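Local atomic coordinates of OmpT protein (Vibrio cholerae serotype O1, PDB entry 6EHD), a protein that probably acts as a general diffusion porin, forming a beta-barrel channel that lets small solutes and ions cross the outer membrane. Residues Y287-G292 against V311-N316; G39-Y44 against Q53-F58; G158-H163 against G201-G206; K145-E150 against Q168-A173. The protein carries 1 engineered substitution. All blocks are in the same frame, centred on the assembly; numbering follows the deposited sequence.

How the contacts relate
All four contacts are antiparallel pairings of neighbouring strands in the barrel wall, and none touches another. Contacts 3 and 4 share strand 160-171, one near each of its ends: contact 3 joins it to strand 184-205 and contact 4 to strand 147-157. Contacts 1 and 2 lie on opposite sides of the chain's centre, their own centres about 39 Å apart. Contacts 1 and 4 are partly buried and rich in side-chain amides and carboxylates that bond to backbone or to each other. Contacts 2 and 3 belong to the surface; contact 2 separates a polar face from a valine-bearing one, whereas contact 3 is made mostly by backbone bonds and bridging waters, with a detergent molecule lying alongside.

Contact 1. Residues Y287-G292 against V311-N316. With C8E ((hydroxyethyloxy)tri(ethyloxy)octane), chain F.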
loop_
_atom_site.group_PDB
_atom_site.type_symbol
_atom_site.label_atom_id
_atom_site.label_comp_id
_atom_site.label_asym_id
_atom_site.label_seq_id
_atom_site.Cartn_x
_atom_site.Cartn_y
_atom_site.Cartn_z
ATOM N N TYR A 287 3.386 -15.877 -10.650
ATOM C CA TYR A 287 2.404 -15.841 -11.770
ATOM C C TYR A 287 1.128 -15.113 -11.303
ATOM O O TYR A 287 0.633 -15.372 -10.179
ATOM C CB TYR A 287 2.046 -17.292 -12.078
ATOM C CG TYR A 287 0.826 -17.470 -12.986
ATOM C CD1 TYR A 287 0.800 -16.927 -14.273
ATOM C CD2 TYR A 287 -0.364 -18.078 -12.511
ATOM C CE1 TYR A 287 -0.352 -17.083 -15.117
ATOM C CE2 TYR A 287 -1.517 -18.189 -13.327
ATOM C CZ TYR A 287 -1.490 -17.715 -14.641
ATOM O OH TYR A 287 -2.631 -17.890 -15.471
ATOM N N GLY A 288 0.627 -14.249 -12.164
ATOM C CA GLY A 288 -0.624 -13.515 -11.985
ATOM C C GLY A 288 -1.622 -13.695 -13.169
ATOM O O GLY A 288 -1.246 -13.465 -14.306
ATOM N N TYR A 289 -2.882 -14.070 -12.845
ATOM C CA TYR A 289 -3.989 -14.184 -13.843
ATOM C C TYR A 289 -5.023 -13.103 -13.530
ATOM O O TYR A 289 -5.524 -13.036 -12.347
ATOM C CB TYR A 289 -4.611 -15.572 -13.731
ATOM C CG TYR A 289 -5.883 -15.629 -14.592
ATOM C CD1 TYR A 289 -5.809 -15.870 -15.976
ATOM C CD2 TYR A 289 -7.121 -15.371 -14.036
ATOM C CE1 TYR A 289 -6.979 -15.908 -16.756
ATOM C CE2 TYR A 289 -8.316 -15.425 -14.825
ATOM C CZ TYR A 289 -8.214 -15.704 -16.169
ATOM O OH TYR A 289 -9.360 -15.727 -16.965
ATOM N N GLY A 290 -5.289 -12.178 -14.476
ATOM C CA GLY A 290 -6.280 -11.122 -14.302
ATOM C C GLY A 290 -7.437 -11.221 -15.337
ATOM O O GLY A 290 -7.179 -11.585 -16.486
ATOM N N ASP A 291 -8.672 -10.920 -14.930
ATOM C CA ASP A 291 -9.824 -10.836 -15.895
ATOM C C ASP A 291 -10.817 -9.821 -15.397
ATOM O O ASP A 291 -11.363 -9.984 -14.276
ATOM C CB ASP A 291 -10.457 -12.200 -16.027
ATOM C CG ASP A 291 -11.465 -12.282 -17.222
ATOM O OD1 ASP A 291 -11.119 -11.832 -18.296
ATOM O OD2 ASP A 291 -12.582 -12.696 -16.996
ATOM N N GLY A 292 -11.095 -8.792 -16.219
ATOM C CA GLY A 292 -12.081 -7.802 -15.878
ATOM C C GLY A 292 -11.529 -6.472 -15.567
ATOM O O GLY A 292 -10.429 -6.104 -16.061
ATOM N N VAL A 311 -8.837 -5.841 -18.484
ATOM C CA VAL A 311 -8.025 -6.877 -19.154
ATOM C C VAL A 311 -8.878 -8.086 -19.433
ATOM O O VAL A 311 -9.908 -8.304 -18.781
ATOM C CB VAL A 311 -6.735 -7.267 -18.343
ATOM C CG1 VAL A 311 -5.928 -6.023 -17.986
ATOM C CG2 VAL A 311 -7.094 -8.053 -17.104
ATOM N N ASP A 312 -8.466 -8.865 -20.421
ATOM C CA ASP A 312 -9.157 -10.070 -20.842
ATOM C C ASP A 312 -8.332 -11.299 -20.696
ATOM O O ASP A 312 -7.402 -11.533 -21.518
ATOM C CB ASP A 312 -9.537 -9.808 -22.375
ATOM C CG ASP A 312 -10.169 -10.964 -23.031
ATOM O OD1 ASP A 312 -10.620 -11.897 -22.378
ATOM O OD2 ASP A 312 -10.181 -10.987 -24.286
ATOM N N SER A 313 -8.594 -12.120 -19.672
ATOM C CA SER A 313 -7.857 -13.382 -19.450
ATOM C C SER A 313 -6.340 -13.227 -19.598
ATOM O O SER A 313 -5.705 -13.975 -20.344
ATOM C CB SER A 313 -8.353 -14.528 -20.373
ATOM O OG SER A 313 -9.524 -15.042 -19.806
ATOM N N ALA A 314 -5.765 -12.256 -18.888
ATOM C CA ALA A 314 -4.313 -11.925 -19.032
ATOM C C ALA A 314 -3.410 -12.828 -18.128
ATOM O O ALA A 314 -3.701 -12.914 -16.883
ATOM C CB ALA A 314 -4.105 -10.483 -18.728
ATOM N N ASN A 315 -2.329 -13.411 -18.708
ATOM C CA ASN A 315 -1.314 -14.252 -18.026
ATOM C C ASN A 315 -0.080 -13.376 -17.841
ATOM O O ASN A 315 0.320 -12.618 -18.784
ATOM C CB ASN A 315 -0.983 -15.483 -18.817
ATOM C CG ASN A 315 -2.145 -16.408 -18.944
ATOM O OD1 ASN A 315 -2.666 -16.950 -17.964
ATOM N ND2 ASN A 315 -2.589 -16.610 -20.206
ATOM N N ASN A 316 0.414 -13.322 -16.598
ATOM C CA ASN A 316 1.519 -12.356 -16.234
ATOM C C ASN A 316 2.531 -13.057 -15.378
ATOM O O ASN A 316 2.173 -13.950 -14.575
ATOM C CB ASN A 316 0.953 -11.126 -15.454
ATOM C CG ASN A 316 -0.185 -10.413 -16.188
ATOM O OD1 ASN A 316 0.042 -9.628 -17.109
ATOM N ND2 ASN A 316 -1.462 -10.751 -15.803
HETATM O O9 C8E F . -1.511 -2.749 -17.051
HETATM C C10 C8E F . -1.584 -4.158 -16.962
HETATM C C11 C8E F . -0.974 -4.608 -15.649
HETATM O O12 C8E F . -1.423 -5.954 -15.431
HETATM C C13 C8E F . -1.282 -6.392 -14.087
HETATM C C14 C8E F . -2.081 -7.632 -13.724
HETATM O O15 C8E F . -3.525 -7.528 -13.912
HETATM C C16 C8E F . -4.077 -6.553 -13.032
HETATM C C17 C8E F . -5.365 -6.108 -13.656
HETATM O O18 C8E F . -6.362 -6.896 -13.045
HETATM C C19 C8E F . -7.294 -6.130 -12.303
HETATM C C20 C8E F . -8.546 -6.275 -13.109
HETATM O O21 C8E F . -9.037 -7.590 -12.898
#
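Gly288 O is gripped twice by Asn316: Asn316 N meets Gly288 O at 2.8 Å in a bent, weak bond, and Asn316 ND2 reaches Gly288 O at 3.1 Å from above the carbonyl plane. With CG beside its own backbone N (chi1 -54°), the Asn316 amide leans across toward Gly288 O and Gly290. On the opposite face Tyr287 OH donates to Asn315 OD1 at 2.7 Å, in the carbonyl plane, with ring and amide only 23° apart. That oxygen also sits at the edge of the Tyr289 ring, whose OH pairs with Ser313 OG at 2.9 Å. The strands belong to the antiparallel porin barrel wall, and a beta bulge shifts their register between Gly290 and Gly292. Within the bulge, Ser313 N donates to Asp291 OD1 at 2.9 Å, on the anti side of the carboxylate. Val311 CG2 rests 3.6 Å from Gly290 O. A detergent chain runs over the Gly290 side, its C14 lying 3.8 Å from Asn316 ND2.

Contact 2. Residues G39-Y44 against Q53-F58; sequences GVDANY and QGKVEF
Val40 and Val56 exchange two backbone hydrogen bonds, and so do Ala42 and Gly54, making these the hydrogen-bonded pairs of an antiparallel ladder. Where Gly39 faces Glu57 the strands draw close, with Gly39 CA 3.1 Å from Val56 O. Polar side chains gather on the face of Asp41. Gln53 NE2 donates to Asp41 OD1 at 2.9 Å in a nearly straight bond (174°), on the syn side of the carboxylate though 29° out of its plane. Asn43 ND2 adds a weak bond to Asp41 OD1 at 3.2 Å, and the Asn43 side chain lies alongside that of Gln53, pointing the same way. Gln53 OE1 is taken by Lys81. The extended Lys55 passes Asp41 with its methylenes, its CD 4.0 Å from Asp41 CG, while the charged ends stay apart. The opposite face is apolar: Val40 CG1 meets Val56 CG1 at 3.5 Å, both methyls set between backbone N and carbonyl carbon. The hairpin lies between strands 9-24 and 67-77. Glu57 ties to both through Tyr14 and Arg69, and strand 9-24 carries Asp12 and Phe13, calcium ligands seen for this protein, though no calcium is bound to this chain here.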
loop_
_atom_site.group_PDB
_atom_site.type_symbol
_atom_site.label_atom_id
_atom_site.label_comp_id
_atom_site.label_asym_id
_atom_site.label_seq_id
_atom_site.Cartn_x
_atom_site.Cartn_y
_atom_site.Cartn_z
ATOM N N GLY A 39 18.122 5.300 3.019
ATOM C CA GLY A 39 17.780 6.396 4.012
ATOM C C GLY A 39 18.663 6.377 5.260
ATOM O O GLY A 39 19.575 5.526 5.409
ATOM N N VAL A 40 18.342 7.306 6.196
ATOM C CA VAL A 40 18.912 7.346 7.531
ATOM C C VAL A 40 17.786 7.570 8.530
ATOM O O VAL A 40 16.849 8.342 8.236
ATOM C CB VAL A 40 20.000 8.421 7.622
ATOM C CG1 VAL A 40 19.499 9.766 7.187
ATOM C CG2 VAL A 40 20.604 8.503 9.007
ATOM N N ASP A 41 17.842 6.799 9.601
ATOM C CA ASP A 41 16.876 6.755 10.713
ATOM C C ASP A 41 17.638 7.019 12.025
ATOM O O ASP A 41 18.382 6.151 12.554
ATOM C CB ASP A 41 16.180 5.392 10.764
ATOM C CG ASP A 41 14.992 5.370 11.728
ATOM O OD1 ASP A 41 14.531 6.435 12.227
ATOM O OD2 ASP A 41 14.461 4.281 11.993
ATOM N N ALA A 42 17.450 8.233 12.576
ATOM C CA ALA A 42 18.095 8.650 13.830
ATOM C C ALA A 42 17.074 8.691 15.008
ATOM O O ALA A 42 15.966 9.207 14.833
ATOM C CB ALA A 42 18.725 10.028 13.616
ATOM N N ASN A 43 17.410 8.051 16.120
ATOM C CA ASN A 43 16.546 7.941 17.310
ATOM C C ASN A 43 17.323 8.388 18.547
ATOM O O ASN A 43 18.532 8.122 18.678
ATOM C CB ASN A 43 15.933 6.531 17.506
ATOM C CG ASN A 43 14.916 6.201 16.384
ATOM O OD1 ASN A 43 13.722 6.557 16.491
ATOM N ND2 ASN A 43 15.410 5.660 15.235
ATOM N N TYR A 44 16.635 9.095 19.445
ATOM C CA TYR A 44 17.262 9.504 20.683
ATOM C C TYR A 44 16.246 9.441 21.815
ATOM O O TYR A 44 15.192 10.063 21.722
ATOM C CB TYR A 44 17.860 10.923 20.495
ATOM C CG TYR A 44 18.642 11.359 21.721
ATOM C CD1 TYR A 44 19.994 11.026 21.866
ATOM C CD2 TYR A 44 18.029 12.070 22.762
ATOM C CE1 TYR A 44 20.714 11.400 23.021
ATOM C CE2 TYR A 44 18.736 12.444 23.923
ATOM C CZ TYR A 44 20.076 12.120 24.050
ATOM O OH TYR A 44 20.778 12.509 25.177
ATOM N N GLN A 53 12.730 11.203 16.942
ATOM C CA GLN A 53 13.113 10.524 15.709
ATOM C C GLN A 53 13.213 11.517 14.589
ATOM O O GLN A 53 12.380 12.408 14.409
ATOM C CB GLN A 53 12.090 9.392 15.339
ATOM C CG GLN A 53 12.391 8.720 13.983
ATOM C CD GLN A 53 11.250 7.791 13.473
ATOM O OE1 GLN A 53 10.041 8.009 13.783
ATOM N NE2 GLN A 53 11.641 6.731 12.700
ATOM N N GLY A 54 14.260 11.361 13.775
ATOM C CA GLY A 54 14.360 12.105 12.519
ATOM C C GLY A 54 14.739 11.066 11.392
ATOM O O GLY A 54 15.708 10.399 11.516
ATOM N N LYS A 55 13.950 10.977 10.340
ATOM C CA LYS A 55 14.156 9.941 9.248
ATOM C C LYS A 55 14.018 10.574 7.887
ATOM O O LYS A 55 13.080 11.346 7.641
ATOM C CB LYS A 55 13.140 8.788 9.472
ATOM C CG LYS A 55 13.256 7.617 8.496
ATOM C CD LYS A 55 12.328 6.428 8.934
ATOM C CE LYS A 55 12.313 5.300 7.901
ATOM N NZ LYS A 55 11.536 4.147 8.415
ATOM N N VAL A 56 14.879 10.198 6.906
ATOM C CA VAL A 56 14.687 10.650 5.591
ATOM C C VAL A 56 15.085 9.454 4.649
ATOM O O VAL A 56 15.971 8.723 4.990
ATOM C CB VAL A 56 15.547 11.916 5.311
ATOM C CG1 VAL A 56 16.999 11.649 5.533
ATOM C CG2 VAL A 56 15.265 12.470 3.931
ATOM N N GLU A 57 14.313 9.282 3.603
ATOM C CA GLU A 57 14.482 8.156 2.646
ATOM C C GLU A 57 14.441 8.698 1.274
ATOM O O GLU A 57 13.491 9.443 0.909
ATOM C CB GLU A 57 13.329 7.152 2.837
ATOM C CG GLU A 57 13.533 5.800 2.015
ATOM C CD GLU A 57 12.444 4.711 2.365
ATOM O OE1 GLU A 57 11.580 4.460 1.516
ATOM O OE2 GLU A 57 12.534 4.167 3.493
ATOM N N PHE A 58 15.406 8.292 0.442
ATOM C CA PHE A 58 15.488 8.732 -0.941
ATOM C C PHE A 58 15.341 7.514 -1.951
ATOM O O PHE A 58 15.659 6.373 -1.613
ATOM C CB PHE A 58 16.901 9.279 -1.207
ATOM C CG PHE A 58 17.292 10.451 -0.321
ATOM C CD1 PHE A 58 16.989 11.763 -0.711
ATOM C CD2 PHE A 58 17.984 10.233 0.864
ATOM C CE1 PHE A 58 17.364 12.853 0.088
ATOM C CE2 PHE A 58 18.363 11.344 1.680
ATOM C CZ PHE A 58 18.028 12.632 1.271
#

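Contact 3. Residues G158-H163 against G201-G206. With C8E ((hydroxyethyloxy)tri(ethyloxy)octane), chain J.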
loop_
_atom_site.group_PDB
_atom_site.type_symbol
_atom_site.label_atom_id
_atom_site.label_comp_id
_atom_site.label_asym_id
_atom_site.label_seq_id
_atom_site.Cartn_x
_atom_site.Cartn_y
_atom_site.Cartn_z
ATOM N N GLY A 158 -4.719 -14.756 20.749
ATOM C CA GLY A 158 -4.033 -16.011 20.431
ATOM C C GLY A 158 -3.465 -16.039 19.010
ATOM O O GLY A 158 -2.707 -15.180 18.607
ATOM N N ASP A 159 -3.883 -17.027 18.239
ATOM C CA ASP A 159 -3.435 -17.136 16.853
ATOM C C ASP A 159 -4.230 -16.249 15.837
ATOM O O ASP A 159 -3.930 -16.325 14.641
ATOM C CB ASP A 159 -3.580 -18.586 16.388
ATOM C CG ASP A 159 -2.688 -19.541 17.185
ATOM O OD1 ASP A 159 -1.551 -19.135 17.514
ATOM O OD2 ASP A 159 -3.189 -20.635 17.456
ATOM N N LEU A 160 -5.202 -15.452 16.281
ATOM C CA LEU A 160 -6.026 -14.620 15.371
ATOM C C LEU A 160 -5.699 -13.129 15.565
ATOM O O LEU A 160 -5.859 -12.624 16.693
ATOM C CB LEU A 160 -7.524 -14.872 15.639
ATOM C CG LEU A 160 -8.476 -14.055 14.762
ATOM C CD1 LEU A 160 -8.324 -14.370 13.282
ATOM C CD2 LEU A 160 -9.954 -14.233 15.142
ATOM N N ALA A 161 -5.255 -12.431 14.488
ATOM C CA ALA A 161 -5.013 -10.983 14.501
ATOM C C ALA A 161 -6.131 -10.301 13.641
ATOM O O ALA A 161 -6.433 -10.788 12.530
ATOM C CB ALA A 161 -3.629 -10.617 13.962
ATOM N N VAL A 162 -6.763 -9.239 14.182
ATOM C CA VAL A 162 -7.868 -8.566 13.534
ATOM C C VAL A 162 -7.695 -7.081 13.468
ATOM O O VAL A 162 -6.999 -6.499 14.341
ATOM C CB VAL A 162 -9.206 -8.910 14.222
ATOM C CG1 VAL A 162 -9.325 -8.360 15.713
ATOM C CG2 VAL A 162 -10.293 -8.418 13.343
ATOM N N HIS A 163 -8.244 -6.432 12.426
ATOM C CA HIS A 163 -8.257 -4.964 12.399
ATOM C C HIS A 163 -9.432 -4.472 11.589
ATOM O O HIS A 163 -10.052 -5.263 10.810
ATOM C CB HIS A 163 -6.935 -4.344 11.882
ATOM C CG HIS A 163 -6.469 -4.759 10.511
ATOM N ND1 HIS A 163 -6.978 -4.209 9.360
ATOM C CD2 HIS A 163 -5.376 -5.463 10.132
ATOM C CE1 HIS A 163 -6.250 -4.585 8.321
ATOM N NE2 HIS A 163 -5.280 -5.398 8.762
ATOM N N GLY A 201 -9.100 -10.302 9.021
ATOM C CA GLY A 201 -8.644 -11.374 9.966
ATOM C C GLY A 201 -7.442 -12.125 9.421
ATOM O O GLY A 201 -7.474 -12.499 8.262
ATOM N N GLU A 202 -6.408 -12.415 10.257
ATOM C CA GLU A 202 -5.275 -13.210 9.828
ATOM C C GLU A 202 -4.945 -14.270 10.922
ATOM O O GLU A 202 -4.762 -13.926 12.114
ATOM C CB GLU A 202 -4.038 -12.324 9.575
ATOM C CG GLU A 202 -4.163 -11.352 8.424
ATOM C CD GLU A 202 -2.934 -10.420 8.337
ATOM O OE1 GLU A 202 -2.074 -10.619 7.485
ATOM O OE2 GLU A 202 -2.845 -9.510 9.154
ATOM N N TYR A 203 -4.998 -15.505 10.488
ATOM C CA TYR A 203 -4.878 -16.681 11.343
ATOM C C TYR A 203 -3.566 -17.414 11.080
ATOM O O TYR A 203 -3.298 -17.826 9.927
ATOM C CB TYR A 203 -6.068 -17.583 11.046
ATOM C CG TYR A 203 -6.305 -18.698 12.051
ATOM C CD1 TYR A 203 -6.604 -18.417 13.391
ATOM C CD2 TYR A 203 -6.270 -20.039 11.655
ATOM C CE1 TYR A 203 -6.818 -19.441 14.318
ATOM C CE2 TYR A 203 -6.506 -21.069 12.570
ATOM C CZ TYR A 203 -6.755 -20.772 13.901
ATOM O OH TYR A 203 -6.947 -21.795 14.803
ATOM N N THR A 204 -2.753 -17.557 12.137
ATOM C CA THR A 204 -1.498 -18.264 12.075
ATOM C C THR A 204 -1.754 -19.705 12.662
ATOM O O THR A 204 -2.408 -19.901 13.745
ATOM C CB THR A 204 -0.428 -17.455 12.815
ATOM O OG1 THR A 204 -0.244 -16.210 12.160
ATOM C CG2 THR A 204 0.902 -18.186 12.836
ATOM N N ILE A 205 -1.428 -20.721 11.879
ATOM C CA ILE A 205 -1.482 -22.126 12.397
ATOM C C ILE A 205 -0.255 -22.885 11.867
ATOM O O ILE A 205 -0.218 -23.267 10.678
ATOM C CB ILE A 205 -2.778 -22.896 12.026
ATOM C CG1 ILE A 205 -3.438 -22.338 10.730
ATOM C CG2 ILE A 205 -3.743 -22.858 13.208
ATOM C CD1 ILE A 205 -4.458 -23.225 10.028
ATOM N N GLY A 206 0.695 -23.094 12.760
ATOM C CA GLY A 206 1.951 -23.775 12.450
ATOM C C GLY A 206 2.769 -23.008 11.421
ATOM O O GLY A 206 3.146 -21.855 11.619
HETATM C C1 C8E J . -19.425 -3.494 13.060
HETATM C C2 C8E J . -17.941 -3.453 12.803
HETATM C C3 C8E J . -17.276 -4.621 13.510
HETATM C C4 C8E J . -16.076 -5.123 12.741
HETATM C C5 C8E J . -15.042 -5.741 13.661
HETATM C C6 C8E J . -14.614 -7.131 13.288
HETATM C C7 C8E J . -15.709 -8.160 13.029
HETATM C C8 C8E J . -15.172 -9.568 13.384
HETATM O O9 C8E J . -14.017 -9.807 12.608
HETATM C C10 C8E J . -13.493 -11.127 12.506
HETATM C C11 C8E J . -12.507 -11.018 11.351
HETATM O O12 C8E J . -13.142 -11.476 10.146
HETATM C C13 C8E J . -12.419 -11.184 8.962
HETATM C C14 C8E J . -13.382 -11.054 7.811
HETATM O O15 C8E J . -13.941 -12.287 7.333
HETATM C C16 C8E J . -14.266 -13.359 8.159
HETATM C C17 C8E J . -15.340 -14.181 7.454
HETATM O O18 C8E J . -14.912 -15.499 7.193
HETATM C C19 C8E J . -14.956 -16.366 8.318
HETATM C C20 C8E J . -14.328 -17.585 7.687
HETATM O O21 C8E J . -12.957 -17.431 7.304
HETATM O O HOH W 1 -5.471 -21.458 17.059
HETATM O O HOH W 2 -4.665 -8.700 10.907
#
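Ala161 and Glu202 form the tight centre of this contact: Ala161 N donates to Glu202 O at 2.8 Å in an almost straight bond (177°), and Glu202 N returns one to Ala161 O. Two residues further along, Thr204 N donates to Asp159 O at 3.0 Å, carrying the backbone bonding into the turn just ahead of strand 160-171. Beyond it the packing relies more on water. The Tyr203 ring, its CG anti to the backbone N (chi1 -166°), runs beside Asp159, with Tyr203 CE1 3.9 Å from Asp159 CB, while Leu160 CB meets the ring at its edge. A water joins Tyr203 OH, at 2.7 Å, to Asp159 OD2. Thr204 O, covered by Asp159 CB at 3.2 Å, is buried with no partner in the model. On the other face, water bonds to Glu202 OE2 and weakly to Ala161 O, while Glu202 OE1 is held by Tyr99. A detergent molecule lies against Gly201, its C13 3.4 Å from Gly201 N. Leucine, valine, tyrosine and detergent on one face, against a hydrated glutamate on the other, are consistent with a barrel wall that separates a lipid-facing surface from a polar channel.

Contact 4. Residues K145-E150 against Q168-A173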
loop_
_atom_site.group_PDB
_atom_site.type_symbol
_atom_site.label_atom_id
_atom_site.label_comp_id
_atom_site.label_asym_id
_atom_site.label_seq_id
_atom_site.Cartn_x
_atom_site.Cartn_y
_atom_site.Cartn_z
ATOM N N LYS A 145 -2.942 20.473 -1.849
ATOM C CA LYS A 145 -2.768 19.046 -1.477
ATOM C C LYS A 145 -4.158 18.484 -1.195
ATOM O O LYS A 145 -5.075 19.230 -0.883
ATOM C CB LYS A 145 -1.894 18.937 -0.227
ATOM C CG LYS A 145 -0.432 19.312 -0.422
ATOM C CD LYS A 145 0.265 19.165 0.916
ATOM C CE LYS A 145 1.776 19.284 0.840
ATOM N NZ LYS A 145 2.224 20.440 0.046
ATOM N N GLN A 146 -4.322 17.170 -1.289
ATOM C CA GLN A 146 -5.629 16.536 -0.965
ATOM C C GLN A 146 -6.064 16.657 0.480
ATOM O O GLN A 146 -5.234 16.843 1.412
ATOM C CB GLN A 146 -5.554 15.044 -1.381
ATOM C CG GLN A 146 -5.303 14.804 -2.863
ATOM C CD GLN A 146 -5.068 13.311 -3.198
ATOM O OE1 GLN A 146 -4.890 12.492 -2.281
ATOM N NE2 GLN A 146 -5.065 12.961 -4.501
ATOM N N GLU A 147 -7.369 16.512 0.727
ATOM C CA GLU A 147 -7.861 16.270 2.082
ATOM C C GLU A 147 -7.719 14.763 2.438
ATOM O O GLU A 147 -8.015 13.914 1.563
ATOM C CB GLU A 147 -9.345 16.635 2.238
ATOM C CG GLU A 147 -9.680 18.097 1.821
ATOM C CD GLU A 147 -11.156 18.467 1.990
ATOM O OE1 GLU A 147 -11.964 17.696 2.569
ATOM O OE2 GLU A 147 -11.522 19.544 1.508
ATOM N N LEU A 148 -7.404 14.478 3.687
ATOM C CA LEU A 148 -7.261 13.078 4.196
ATOM C C LEU A 148 -7.496 12.993 5.690
ATOM O O LEU A 148 -6.941 13.752 6.495
ATOM C CB LEU A 148 -5.858 12.535 3.844
ATOM C CG LEU A 148 -5.484 11.108 4.244
ATOM C CD1 LEU A 148 -6.260 10.113 3.390
ATOM C CD2 LEU A 148 -4.010 10.880 4.098
ATOM N N ALA A 149 -8.285 11.996 6.077
ATOM C CA ALA A 149 -8.482 11.680 7.445
ATOM C C ALA A 149 -8.751 10.138 7.551
ATOM O O ALA A 149 -9.644 9.622 6.833
ATOM C CB ALA A 149 -9.677 12.469 8.020
ATOM N N GLU A 150 -8.043 9.485 8.481
ATOM C CA GLU A 150 -8.083 8.009 8.614
ATOM C C GLU A 150 -7.996 7.550 10.053
ATOM O O GLU A 150 -7.321 8.183 10.856
ATOM C CB GLU A 150 -6.874 7.388 7.810
ATOM C CG GLU A 150 -6.901 7.730 6.324
ATOM C CD GLU A 150 -5.853 6.955 5.476
ATOM O OE1 GLU A 150 -4.686 6.850 5.991
ATOM O OE2 GLU A 150 -6.197 6.537 4.345
ATOM N N GLN A 168 -11.537 8.934 4.635
ATOM C CA GLN A 168 -11.959 9.740 3.518
ATOM C C GLN A 168 -10.862 10.559 2.901
ATOM O O GLN A 168 -10.057 11.155 3.632
ATOM C CB GLN A 168 -13.173 10.673 3.989
ATOM C CG GLN A 168 -13.852 11.277 2.772
ATOM C CD GLN A 168 -15.123 12.031 3.186
ATOM O OE1 GLN A 168 -16.279 11.480 3.184
ATOM N NE2 GLN A 168 -14.903 13.210 3.662
ATOM N N ASN A 169 -10.784 10.561 1.563
ATOM C CA ASN A 169 -9.702 11.191 0.790
ATOM C C ASN A 169 -10.384 11.998 -0.352
ATOM O O ASN A 169 -11.211 11.452 -1.077
ATOM C CB ASN A 169 -8.745 10.128 0.238
ATOM C CG ASN A 169 -7.588 10.643 -0.605
ATOM O OD1 ASN A 169 -7.172 9.901 -1.504
ATOM N ND2 ASN A 169 -6.956 11.856 -0.281
ATOM N N ARG A 170 -10.106 13.309 -0.421
ATOM C CA ARG A 170 -10.751 14.202 -1.450
ATOM C C ARG A 170 -9.724 14.892 -2.284
ATOM O O ARG A 170 -8.764 15.444 -1.737
ATOM C CB ARG A 170 -11.646 15.284 -0.783
ATOM C CG ARG A 170 -12.484 16.086 -1.804
ATOM C CD ARG A 170 -13.587 16.901 -1.111
ATOM N NE ARG A 170 -14.216 17.836 -2.061
ATOM C CZ ARG A 170 -15.071 18.801 -1.701
ATOM N NH1 ARG A 170 -15.412 18.988 -0.414
ATOM N NH2 ARG A 170 -15.595 19.589 -2.633
ATOM N N ASP A 171 -9.908 14.872 -3.606
ATOM C CA ASP A 171 -9.049 15.600 -4.520
ATOM C C ASP A 171 -9.957 16.508 -5.409
ATOM O O ASP A 171 -10.738 16.005 -6.235
ATOM C CB ASP A 171 -8.258 14.691 -5.425
ATOM C CG ASP A 171 -7.197 15.479 -6.270
ATOM O OD1 ASP A 171 -7.491 16.570 -6.777
ATOM O OD2 ASP A 171 -6.065 15.025 -6.404
ATOM N N LYS A 172 -9.813 17.817 -5.238
ATOM C CA LYS A 172 -10.725 18.786 -5.892
ATOM C C LYS A 172 -10.435 18.990 -7.372
ATOM O O LYS A 172 -11.262 19.558 -8.056
ATOM C CB LYS A 172 -10.698 20.126 -5.138
ATOM C CG LYS A 172 -11.459 20.087 -3.824
ATOM C CD LYS A 172 -11.138 21.312 -2.968
ATOM C CE LYS A 172 -11.912 21.285 -1.678
ATOM N NZ LYS A 172 -11.804 22.578 -0.935
ATOM N N ALA A 173 -9.306 18.496 -7.868
ATOM C CA ALA A 173 -8.986 18.558 -9.283
ATOM C C ALA A 173 -8.301 17.303 -9.771
ATOM O O ALA A 173 -7.175 17.329 -10.270
ATOM C CB ALA A 173 -8.103 19.779 -9.560
HETATM O O HOH W 3 -14.900 17.661 2.161
#
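Strands 147-150 and 168-171 run antiparallel, their axes 176° apart, with Glu147 and Arg170, and likewise Ala149 and Gln168, as hydrogen-bonded pairs. Ahead of the first strand, Gln146 uses both ends of its amide. Gln146 OE1 accepts from Asn169 ND2 at 2.9 Å, the donor standing 49° out of the carbonyl plane, and Gln146 NE2 donates to Asp171 OD2 at 3.0 Å on the anti side of the carboxylate; NE2 also reaches Leu113 O. Asn169, with CG opposite its backbone N (chi1 179°), spends its second ND2 N-H on Glu147 O at 3.0 Å. Arg170 N reaches Glu147 O at 2.9 Å from the opposite face of the carbonyl plane, so two donors share that oxygen, and its two bonds fix the Asn169 amide in rotation. The other carboxylate oxygen, Asp171 OD1, takes Ala173 N at 2.9 Å, an Asx turn. On the opposite side of the strands Glu147 and Arg170 lie side by side; a water links Glu147 OE1 to Arg170 NH1. Glu147 OE2 makes a long salt bridge to Lys172 NZ at 3.9 Å, and Lys172 CE packs over the guanidinium centre of Arg170. Asp191 pairs with Arg170, and Asn143 accepts from Lys172 NZ. Leu148 CD1 lies against Asn169 CB, on the same face as the Asn169 amide. These bonds join the two strands at the open end of the hairpin of strands 147-157 and 160-171, the up-and-down unit from which porin barrels are built.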